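Local coordinates for carboxyltransferase domain-containing protein (Pyrococcus horikoshii, PDB 2PHC) that is of unproven function but has a carboxyltransferase-type domain and probably binds ATP and acts as a hydrolase, at residues A[107-111]-A[112-116]; A[28-31]-A[32-36]. One frame throughout, in Å; residues are numbered along the deposited sequence.

Contact 1: A[107-111]-A[112-116]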
loop_
_atom_site.group_PDB
_atom_site.type_symbol
_atom_site.label_atom_id
_atom_site.label_comp_id
_atom_site.label_asym_id
_atom_site.label_seq_id
_atom_site.Cartn_x
_atom_site.Cartn_y
_atom_site.Cartn_z
ATOM N N ASN A 107 -2.946 -14.732 -15.102
ATOM C CA ASN A 107 -3.241 -15.007 -13.677
ATOM C C ASN A 107 -4.642 -15.492 -13.441
ATOM O O ASN A 107 -4.943 -15.935 -12.353
ATOM C CB ASN A 107 -2.910 -13.758 -12.810
ATOM C CG ASN A 107 -1.436 -13.522 -12.745
ATOM O OD1 ASN A 107 -0.703 -14.379 -12.262
ATOM N ND2 ASN A 107 -0.974 -12.436 -13.357
ATOM N N GLY A 108 -5.492 -15.398 -14.460
ATOM C CA GLY A 108 -6.736 -16.188 -14.490
ATOM C C GLY A 108 -7.754 -15.293 -13.869
ATOM O O GLY A 108 -8.587 -15.744 -13.092
ATOM N N LEU A 109 -7.743 -14.020 -14.284
ATOM C CA LEU A 109 -8.629 -13.030 -13.706
ATOM C C LEU A 109 -9.194 -12.186 -14.833
ATOM O O LEU A 109 -8.672 -12.174 -15.940
ATOM C CB LEU A 109 -7.835 -12.090 -12.747
ATOM C CG LEU A 109 -7.035 -12.582 -11.521
ATOM C CD1 LEU A 109 -5.919 -11.597 -11.077
ATOM C CD2 LEU A 109 -7.951 -12.931 -10.309
ATOM N N SER A 110 -10.237 -11.447 -14.534
ATOM C CA SER A 110 -10.656 -10.372 -15.393
ATOM C C SER A 110 -9.788 -9.164 -15.266
ATOM O O SER A 110 -9.096 -8.998 -14.321
ATOM C CB SER A 110 -12.118 -9.945 -15.140
ATOM O OG SER A 110 -12.264 -9.387 -13.838
ATOM N N VAL A 111 -9.891 -8.303 -16.244
ATOM C CA VAL A 111 -9.214 -7.045 -16.213
ATOM C C VAL A 111 -9.662 -6.204 -15.000
ATOM O O VAL A 111 -8.790 -5.669 -14.273
ATOM C CB VAL A 111 -9.410 -6.271 -17.530
ATOM C CG1 VAL A 111 -8.995 -4.874 -17.376
ATOM C CG2 VAL A 111 -8.599 -6.903 -18.644
ATOM N N ASP A 112 -10.994 -6.066 -14.786
ATOM C CA ASP A 112 -11.509 -5.338 -13.613
ATOM C C ASP A 112 -10.880 -5.820 -12.254
ATOM O O ASP A 112 -10.687 -4.999 -11.349
ATOM C CB ASP A 112 -13.045 -5.501 -13.512
ATOM C CG ASP A 112 -13.825 -4.537 -14.428
ATOM O OD1 ASP A 112 -13.175 -3.797 -15.254
ATOM O OD2 ASP A 112 -15.097 -4.520 -14.288
ATOM N N ASP A 113 -10.630 -7.138 -12.136
ATOM C CA ASP A 113 -9.973 -7.782 -11.011
ATOM C C ASP A 113 -8.500 -7.354 -10.866
ATOM O O ASP A 113 -8.079 -7.060 -9.783
ATOM C CB ASP A 113 -10.025 -9.309 -11.106
ATOM C CG ASP A 113 -11.476 -9.902 -10.934
ATOM O OD1 ASP A 113 -12.400 -9.245 -10.356
ATOM O OD2 ASP A 113 -11.669 -11.064 -11.389
ATOM N N VAL A 114 -7.721 -7.390 -11.941
ATOM C CA VAL A 114 -6.393 -6.768 -11.964
ATOM C C VAL A 114 -6.455 -5.349 -11.377
ATOM O O VAL A 114 -5.689 -5.014 -10.480
ATOM C CB VAL A 114 -5.736 -6.769 -13.388
ATOM C CG1 VAL A 114 -4.346 -5.957 -13.413
ATOM C CG2 VAL A 114 -5.535 -8.207 -13.846
ATOM N N ILE A 115 -7.385 -4.540 -11.869
ATOM C CA ILE A 115 -7.510 -3.147 -11.413
ATOM C C ILE A 115 -7.764 -2.958 -9.869
ATOM O O ILE A 115 -7.231 -2.008 -9.264
ATOM C CB ILE A 115 -8.564 -2.452 -12.232
ATOM C CG1 ILE A 115 -8.152 -2.399 -13.716
ATOM C CG2 ILE A 115 -8.894 -1.066 -11.696
ATOM C CD1 ILE A 115 -9.173 -1.513 -14.564
ATOM N N GLU A 116 -8.585 -3.855 -9.275
ATOM C CA GLU A 116 -8.981 -3.830 -7.867
ATOM C C GLU A 116 -7.839 -4.336 -7.021
ATOM O O GLU A 116 -7.543 -3.766 -5.993
ATOM C CB GLU A 116 -10.211 -4.741 -7.617
ATOM C CG GLU A 116 -10.367 -5.330 -6.178
ATOM C CD GLU A 116 -11.093 -4.364 -5.208
ATOM O OE1 GLU A 116 -11.967 -3.574 -5.719
ATOM O OE2 GLU A 116 -10.791 -4.384 -3.950
#
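Between Ser-110 and Asp-113 the chain turns into helix 111-119, and the first bonds of that helix close at once: Val-114 N donates to Ser-110 O (3.2 Å, 169° at the hydrogen), and Ile-115 N to Val-111 O. Just upstream, Gly-108 has the positive phi of the C-prime residue in a Schellman motif ending helix 100-107, so one helix is terminated and the next begun within three residues. Ser-110 is the N-cap and forms a capping box with Asp-113. Its OG, set between its own backbone N and carbonyl carbon (chi1 65°), faces the new helix and accepts from Asp-113 N at 3.3 Å. In return the Asp-113 carboxylate folds back beside its own N (chi1 -68°), where OD2 takes a weak, long bond from Ser-110 N at 3.5 Å. The same OD2 stands 3.0 Å from Ser-110 OG, and Asp-113 CB packs against Leu-109 CB at 3.9 Å. An alanine here would remove the carboxylate half of the capping box and would probably leave Ser-110 N without its weak acceptor, with only the Ser-110 OG to Asp-113 N bond holding the box. Along the inner side, Val-111, Val-114 and Ile-115 all touch Ile-100, and Val-114 also meets Ala-104, so the capped helix leans on helix 100-107.

Contact 2: A[28-31]-A[32-36]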
loop_
_atom_site.group_PDB
_atom_site.type_symbol
_atom_site.label_atom_id
_atom_site.label_comp_id
_atom_site.label_asym_id
_atom_site.label_seq_id
_atom_site.Cartn_x
_atom_site.Cartn_y
_atom_site.Cartn_z
ATOM N N HIS A 28 1.869 -4.912 13.523
ATOM C CA HIS A 28 3.173 -4.670 14.111
ATOM C C HIS A 28 3.377 -3.162 14.527
ATOM O O HIS A 28 3.852 -2.891 15.592
ATOM C CB HIS A 28 4.259 -5.116 13.150
ATOM C CG HIS A 28 5.637 -4.882 13.655
ATOM N ND1 HIS A 28 6.577 -4.152 12.933
ATOM C CD2 HIS A 28 6.270 -5.332 14.763
ATOM C CE1 HIS A 28 7.709 -4.122 13.617
ATOM N NE2 HIS A 28 7.539 -4.808 14.741
ATOM N N SER A 29 3.005 -2.228 13.682
ATOM C CA SER A 29 3.120 -0.792 13.950
ATOM C C SER A 29 2.249 -0.367 15.122
ATOM O O SER A 29 2.652 0.451 15.876
ATOM C CB SER A 29 2.632 -0.021 12.717
ATOM O OG SER A 29 3.448 -0.285 11.656
ATOM N N LEU A 30 1.071 -0.935 15.245
ATOM C CA LEU A 30 0.190 -0.687 16.315
ATOM C C LEU A 30 0.758 -1.229 17.606
ATOM O O LEU A 30 0.650 -0.542 18.630
ATOM C CB LEU A 30 -1.172 -1.305 16.001
ATOM C CG LEU A 30 -2.328 -1.240 16.992
ATOM C CD1 LEU A 30 -2.623 0.102 17.705
ATOM C CD2 LEU A 30 -3.582 -1.785 16.345
ATOM N N ALA A 31 1.346 -2.407 17.587
ATOM C CA ALA A 31 1.910 -2.960 18.769
ATOM C C ALA A 31 3.049 -2.141 19.228
ATOM O O ALA A 31 3.139 -1.821 20.356
ATOM C CB ALA A 31 2.340 -4.336 18.575
ATOM N N LYS A 32 3.908 -1.797 18.310
ATOM C CA LYS A 32 4.855 -0.759 18.520
ATOM C C LYS A 32 4.356 0.588 19.074
ATOM O O LYS A 32 5.066 1.197 19.787
ATOM C CB LYS A 32 5.857 -0.634 17.376
ATOM C CG LYS A 32 6.776 -1.832 17.198
ATOM C CD LYS A 32 8.134 -1.697 17.813
ATOM C CE LYS A 32 8.777 -3.007 18.091
ATOM N NZ LYS A 32 10.226 -2.972 18.197
ATOM N N ALA A 33 3.130 1.013 18.766
ATOM C CA ALA A 33 2.660 2.388 19.051
ATOM C C ALA A 33 2.295 2.223 20.510
ATOM O O ALA A 33 2.597 3.075 21.378
ATOM C CB ALA A 33 1.390 2.743 18.216
ATOM N N ILE A 34 1.661 1.110 20.819
ATOM C CA ILE A 34 1.347 0.831 22.185
ATOM C C ILE A 34 2.526 0.687 23.079
ATOM O O ILE A 34 2.457 1.144 24.198
ATOM C CB ILE A 34 0.420 -0.379 22.354
ATOM C CG1 ILE A 34 -0.921 -0.036 21.723
ATOM C CG2 ILE A 34 0.220 -0.753 23.856
ATOM C CD1 ILE A 34 -1.734 -1.290 21.638
ATOM N N GLU A 35 3.555 -0.013 22.635
ATOM C CA GLU A 35 4.817 -0.184 23.379
ATOM C C GLU A 35 5.557 1.175 23.587
ATOM O O GLU A 35 6.349 1.310 24.523
ATOM C CB GLU A 35 5.778 -1.105 22.610
ATOM C CG GLU A 35 5.336 -2.565 22.481
ATOM C CD GLU A 35 5.688 -3.471 23.694
ATOM O OE1 GLU A 35 5.383 -4.701 23.624
ATOM O OE2 GLU A 35 6.241 -2.962 24.726
ATOM N N LYS A 36 5.350 2.137 22.676
ATOM C CA LYS A 36 5.904 3.445 22.855
ATOM C C LYS A 36 5.313 4.147 24.104
ATOM O O LYS A 36 6.038 4.749 24.819
ATOM C CB LYS A 36 5.668 4.289 21.584
ATOM C CG LYS A 36 6.339 5.676 21.615
ATOM C CD LYS A 36 6.265 6.335 20.252
ATOM C CE LYS A 36 7.252 7.491 20.149
ATOM N NZ LYS A 36 6.774 8.457 19.080
#
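His-28 and Lys-32, one alpha-helical turn apart on helix 21-37, run side by side and point the same way. The imidazole swings out with CG opposite its backbone N (chi1 179°), which brings one ring face under the lysine's aliphatic stem. Lys-32 CG lies over that face, 3.9 Å from His-28 NE2, and after a bend at chi2 (-98°) its CE passes 4.0 Å from the same nitrogen. The contact is thus made by methylenes against a flat ring, while Lys-32 NZ remains 4.7 Å from His-28 NE2; a protonated imidazole would probably feel that neighbouring charge.

A different side of the helix carries the apolar pair. Leu-30 CD1 and Ile-34 CD1 meet methyl to methyl at 4.3 Å, and both residues are buried: Leu-30 rests on Leu-52 of strand 51-56, whereas Ile-34 reaches Leu-45 of strand 42-48 and Ile-73 of helix 63-82. Ala-31, small enough to sit close to the sheet, touches both Leu-45 and Leu-52. Ser-29 and Ala-33 instead approach Glu-77 of helix 63-82, and Ser-29 OG is bonded to Asp-25 O one turn back. The helix therefore packs against the antiparallel sheet and its companion helix, leaving His-28 and Lys-32 exposed.

The backbone beneath is regular, with Lys-32 N bonded to His-28 O and Glu-35 N to Ala-31 O. Leu-30 O accepts twice from one face of its carbonyl plane: Ile-34 N, tilted 24° from that plane, and Ala-33 N, well above it, each stand 2.9 Å away.

In the fold
The two contacts illustrate two parts of a helix, its capped start in contact 1 and its body in contact 2. They lie on opposite sides of the chain's centre, with their own centres about 35 Å apart and their nearest atoms about 21 Å apart, so neither touches the other. Contact 2 comes earlier in the chain, on a helix packed against the four-stranded antiparallel sheet; contact 1 is the junction of helices 100-107 and 111-119, which lie in the chain between strands 85-92 and 123-129 of the seven-stranded mixed sheet. The apolar side chains of contact 2 face the antiparallel sheet and helix 63-82, whereas those of contact 1 face helix 100-107.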